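Local atomic coordinates of SWD1-like protein (PDB entry 6E29), a protein that probably serves, through its WD-repeat beta-propeller domain, as a protein-binding subunit of the COMPASS histone H3K4 methyltransferase complex. Residues B[239-244]-B[261-266]; B[284-289]-B[299-304]. One frame throughout, in Å; residues are numbered along the deposited sequence.

Contact 1: B[239-244]-B[261-266]; sequences IRTFIV and LEHKFQ
Leu261 lays its CD1 methyl over one face of the Phe242 ring, 4.1 Å from the ring centroid and displaced toward the rim, a CH-pi contact at one end of an antiparallel strand pair. Strands 239-243 and 261-265 are the third and outermost strands of one four-stranded blade of the WD40 beta-propeller, and a classic beta bulge interrupts their pairing: Glu262 and His263 both face Thr241. Backbone and side-chain bonds together hold the bulge. Glu262 N donates to Thr241 O at 2.7 Å, while the extended Glu262 side chain, its CG trans to the backbone N (chi1 -175°), brings OE2 to Thr241 OG1 at 2.9 Å. The hydroxyl gives its proton to the anti lone pair of that carboxylate oxygen and in turn accepts a bent bond from His263 N, 3.1 Å from OG1, so the His263 N-H is met by a side-chain oxygen. Glu262 OE1 is held by a salt bridge to Arg301 of the next blade, whose carbonyl also receives His263 NE2. Beyond the bulge, His263 O accepts from Thr241 N. Pairing is regular again from Lys264, opposite Arg240, whose guanidinium end pairs with Asp236. Phe265 then forms the hydrogen-bonded pair with Ile239, bonded both ways; the edge of the Phe265 ring, at CE2, meets Thr241 CG2 in the ring plane at 3.9 Å.

Contact 2: B[284-289]-B[299-304]; sequences EYVAAS and WERGHG
Glu284 accepts from Arg301 through its backbone, Arg301 N lying 2.9 Å from Glu284 O in a nearly straight bond that extends the pairing just past the strand ends. The Glu284 side chain runs out extended, its CG lying over the centre of the neighbouring Tyr285 ring. Obliquely, at the rim on the same side, Tyr285 CD1 lies 4.0 Å from Glu300 CB, and the edge of the ring also runs close to Trp299 O, with CD1 3.7 Å from that oxygen. With the ring cut back to an alanine here, Glu300 CB and Glu284 CG are likely to lose the surface they pack on. These strands, 285-290 and 296-300, form the central hairpin of a WD40 propeller blade, the second and third of its four antiparallel strands. Val286 makes the hydrogen-bonded pair with Trp299: Val286 N reaches Trp299 O and Trp299 N reaches Val286 O, each at 2.8 Å. With CG1 trans to the backbone N (chi1 172°), Val286 has CG2 left to meet the aliphatic part of Arg301, 3.9 Å from its CG; the guanidinium beyond is bound to Glu262 and to the carbonyl of Gly283. Further along, Ala288 sets its methyl against the six-membered part of the indole, edge-on and in the ring plane, CB lying 3.9 Å from Trp299 CZ3.

Overall arrangement
Both contacts are antiparallel strand pairs in adjacent propeller blades, but at different places in the strand order of the blade: contact 2 joins the second and third, middle strands, whereas contact 1 joins the third strand to the outermost one. Each is partly buried, and they meet at the seam between blades, their centres about 10 Å apart. Toward the interior the seam is apolar, with Phe265 against Trp299 and Ile239 against Ala288. Nearer the surface it turns polar, where Arg301 of contact 2 engages Glu262 and His263 of contact 1. Contact 1 absorbs an extra residue through a bulge held by side-chain as well as backbone bonds; contact 2 keeps regular pairing, its cross-strand bonds all running between backbones.

Contact 1: B[239-244]-B[261-266]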
# COMPACT_ATOMS: atom_id res chain seq x y z
N ILE B 239 6.35 2.62 13.64
CA ILE B 239 6.48 2.95 12.23
C ILE B 239 7.96 3.08 11.93
O ILE B 239 8.74 3.56 12.77
CB ILE B 239 5.71 4.25 11.89
CG1 ILE B 239 4.24 4.10 12.25
CG2 ILE B 239 5.84 4.54 10.36
CD1 ILE B 239 3.46 5.50 12.32
N ARG B 240 8.38 2.59 10.75
CA ARG B 240 9.80 2.55 10.43
C ARG B 240 10.02 3.01 9.01
O ARG B 240 9.22 2.69 8.13
CB ARG B 240 10.36 1.13 10.51
CG ARG B 240 10.28 0.60 11.99
CD ARG B 240 10.66 -0.88 12.00
NE ARG B 240 10.66 -1.48 13.34
CZ ARG B 240 9.62 -2.06 13.92
NH1 ARG B 240 8.43 -2.12 13.31
NH2 ARG B 240 9.77 -2.58 15.14
N THR B 241 11.12 3.74 8.80
CA THR B 241 11.61 4.04 7.47
C THR B 241 12.95 3.35 7.28
O THR B 241 13.73 3.21 8.23
CB THR B 241 11.75 5.53 7.25
OG1 THR B 241 12.53 6.12 8.31
CG2 THR B 241 10.32 6.17 7.20
N PHE B 242 13.20 2.93 6.06
CA PHE B 242 14.45 2.26 5.72
C PHE B 242 15.03 2.84 4.46
O PHE B 242 14.29 3.31 3.58
CB PHE B 242 14.29 0.77 5.48
CG PHE B 242 13.77 0.02 6.63
CD1 PHE B 242 14.61 -0.74 7.44
CD2 PHE B 242 12.40 0.04 6.88
CE1 PHE B 242 14.08 -1.43 8.53
CE2 PHE B 242 11.88 -0.62 7.94
CZ PHE B 242 12.73 -1.39 8.77
N ILE B 243 16.36 2.73 4.35
CA ILE B 243 17.12 3.16 3.16
C ILE B 243 17.17 1.99 2.19
O ILE B 243 17.71 0.95 2.52
CB ILE B 243 18.54 3.59 3.56
CG1 ILE B 243 18.48 4.61 4.70
CG2 ILE B 243 19.25 4.17 2.36
CD1 ILE B 243 17.57 5.80 4.40
N VAL B 244 16.61 2.16 1.00
CA VAL B 244 16.45 1.00 0.10
C VAL B 244 17.75 0.73 -0.58
O VAL B 244 18.45 1.68 -0.99
CB VAL B 244 15.31 1.27 -0.90
CG1 VAL B 244 15.35 0.29 -2.04
CG2 VAL B 244 13.92 1.24 -0.22
N LEU B 261 17.85 0.57 8.87
CA LEU B 261 16.78 1.37 9.47
C LEU B 261 17.18 2.84 9.51
O LEU B 261 18.28 3.20 9.95
CB LEU B 261 16.51 0.86 10.88
CG LEU B 261 15.52 1.62 11.73
CD1 LEU B 261 14.17 1.37 11.15
CD2 LEU B 261 15.64 1.10 13.17
N GLU B 262 16.26 3.70 9.10
CA GLU B 262 16.49 5.14 9.18
C GLU B 262 15.90 5.71 10.47
O GLU B 262 16.65 6.14 11.35
CB GLU B 262 15.88 5.84 7.97
CG GLU B 262 16.22 7.35 7.99
CD GLU B 262 15.48 8.14 6.93
OE1 GLU B 262 16.14 8.89 6.14
OE2 GLU B 262 14.24 8.00 6.92
N HIS B 263 14.58 5.73 10.61
CA HIS B 263 13.91 6.22 11.81
C HIS B 263 12.86 5.23 12.29
O HIS B 263 12.24 4.52 11.49
CB HIS B 263 13.21 7.57 11.59
CG HIS B 263 14.14 8.71 11.35
ND1 HIS B 263 15.13 9.06 12.23
CD2 HIS B 263 14.27 9.54 10.29
CE1 HIS B 263 15.81 10.09 11.75
NE2 HIS B 263 15.31 10.40 10.57
N LYS B 264 12.62 5.24 13.60
CA LYS B 264 11.46 4.62 14.23
C LYS B 264 10.55 5.74 14.70
O LYS B 264 11.03 6.70 15.33
CB LYS B 264 11.84 3.78 15.46
CG LYS B 264 12.38 2.39 15.18
CD LYS B 264 12.79 1.71 16.45
CE LYS B 264 13.88 2.48 17.15
NZ LYS B 264 14.22 1.79 18.44
N PHE B 265 9.25 5.62 14.47
CA PHE B 265 8.29 6.61 14.95
C PHE B 265 7.26 5.89 15.80
O PHE B 265 6.70 4.88 15.37
CB PHE B 265 7.59 7.33 13.81
CG PHE B 265 8.50 7.92 12.80
CD1 PHE B 265 9.05 9.17 13.01
CD2 PHE B 265 8.80 7.23 11.62
CE1 PHE B 265 9.91 9.72 12.05
CE2 PHE B 265 9.64 7.79 10.67
CZ PHE B 265 10.17 9.06 10.89
N GLN B 266 7.02 6.40 17.02
CA GLN B 266 6.19 5.64 17.95
C GLN B 266 5.74 6.58 19.06
O GLN B 266 6.24 7.70 19.19
CB GLN B 266 6.92 4.43 18.55
CG GLN B 266 8.09 4.80 19.38
CD GLN B 266 8.88 3.60 19.79
OE1 GLN B 266 8.31 2.58 20.23
NE2 GLN B 266 10.19 3.67 19.61

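Contact 2: B[284-289]-B[299-304]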
# COMPACT_ATOMS: atom_id res chain seq x y z
N GLU B 284 9.55 14.37 2.90
CA GLU B 284 9.96 15.05 4.12
C GLU B 284 9.20 14.56 5.35
O GLU B 284 9.78 14.48 6.44
CB GLU B 284 9.71 16.54 3.99
CG GLU B 284 10.27 17.28 5.22
CD GLU B 284 10.15 18.78 5.15
OE1 GLU B 284 9.44 19.37 4.28
OE2 GLU B 284 10.82 19.41 6.01
N TYR B 285 7.90 14.33 5.22
CA TYR B 285 7.07 14.02 6.39
C TYR B 285 6.52 12.61 6.28
O TYR B 285 6.25 12.11 5.19
CB TYR B 285 5.87 14.96 6.52
CG TYR B 285 6.26 16.40 6.64
CD1 TYR B 285 6.95 16.85 7.75
CD2 TYR B 285 5.97 17.29 5.63
CE1 TYR B 285 7.33 18.24 7.87
CE2 TYR B 285 6.33 18.62 5.72
CZ TYR B 285 7.01 19.09 6.84
OH TYR B 285 7.38 20.42 6.92
N VAL B 286 6.32 11.99 7.44
CA VAL B 286 5.53 10.76 7.58
C VAL B 286 4.29 11.11 8.40
O VAL B 286 4.42 11.66 9.49
CB VAL B 286 6.35 9.65 8.28
CG1 VAL B 286 5.45 8.44 8.58
CG2 VAL B 286 7.56 9.21 7.38
N ALA B 287 3.11 10.74 7.91
CA ALA B 287 1.87 10.92 8.66
C ALA B 287 1.29 9.55 8.99
O ALA B 287 1.53 8.56 8.26
CB ALA B 287 0.83 11.73 7.88
N ALA B 288 0.52 9.49 10.07
CA ALA B 288 -0.21 8.27 10.41
C ALA B 288 -1.53 8.63 11.07
O ALA B 288 -1.60 9.57 11.88
CB ALA B 288 0.60 7.39 11.37
N SER B 289 -2.53 7.79 10.86
CA SER B 289 -3.75 7.75 11.66
C SER B 289 -3.60 6.72 12.78
O SER B 289 -2.80 5.79 12.71
CB SER B 289 -4.95 7.38 10.81
OG SER B 289 -4.67 6.16 10.12
N TRP B 299 5.32 13.28 11.59
CA TRP B 299 6.74 13.38 11.94
C TRP B 299 7.55 13.86 10.73
O TRP B 299 7.13 13.69 9.57
CB TRP B 299 7.29 12.04 12.39
CG TRP B 299 6.65 11.43 13.57
CD1 TRP B 299 7.09 11.53 14.89
CD2 TRP B 299 5.52 10.55 13.59
NE1 TRP B 299 6.28 10.79 15.70
CE2 TRP B 299 5.31 10.17 14.93
CE3 TRP B 299 4.67 10.03 12.59
CZ2 TRP B 299 4.26 9.32 15.32
CZ3 TRP B 299 3.64 9.17 12.96
CH2 TRP B 299 3.44 8.82 14.32
N GLU B 300 8.74 14.37 11.00
CA GLU B 300 9.64 14.77 9.92
C GLU B 300 10.84 13.83 9.89
O GLU B 300 11.36 13.43 10.93
CB GLU B 300 10.10 16.24 10.10
CG GLU B 300 10.64 16.56 11.47
CD GLU B 300 12.12 16.22 11.56
OE1 GLU B 300 12.80 16.31 10.50
OE2 GLU B 300 12.57 15.84 12.67
N ARG B 301 11.26 13.45 8.69
CA ARG B 301 12.30 12.43 8.50
C ARG B 301 13.70 13.00 8.54
O ARG B 301 14.66 12.23 8.53
CB ARG B 301 12.15 11.78 7.15
CG ARG B 301 11.07 10.79 7.07
CD ARG B 301 11.16 10.05 5.76
NE ARG B 301 12.53 9.69 5.40
CZ ARG B 301 13.17 10.12 4.32
NH1 ARG B 301 12.56 10.93 3.45
NH2 ARG B 301 14.44 9.75 4.11
N GLY B 302 13.83 14.32 8.50
CA GLY B 302 15.14 14.91 8.65
C GLY B 302 15.80 14.49 9.95
O GLY B 302 16.96 14.07 9.96
N HIS B 303 15.07 14.60 11.05
CA HIS B 303 15.57 14.24 12.36
C HIS B 303 14.68 13.29 13.12
O HIS B 303 14.96 13.01 14.27
CB HIS B 303 15.77 15.49 13.24
CG HIS B 303 16.77 16.45 12.70
ND1 HIS B 303 16.79 16.83 11.37
CD2 HIS B 303 17.79 17.11 13.29
CE1 HIS B 303 17.78 17.68 11.16
NE2 HIS B 303 18.40 17.87 12.32
N GLY B 304 13.58 12.83 12.52
CA GLY B 304 12.70 11.89 13.19
C GLY B 304 11.73 12.49 14.19
O GLY B 304 11.00 11.73 14.84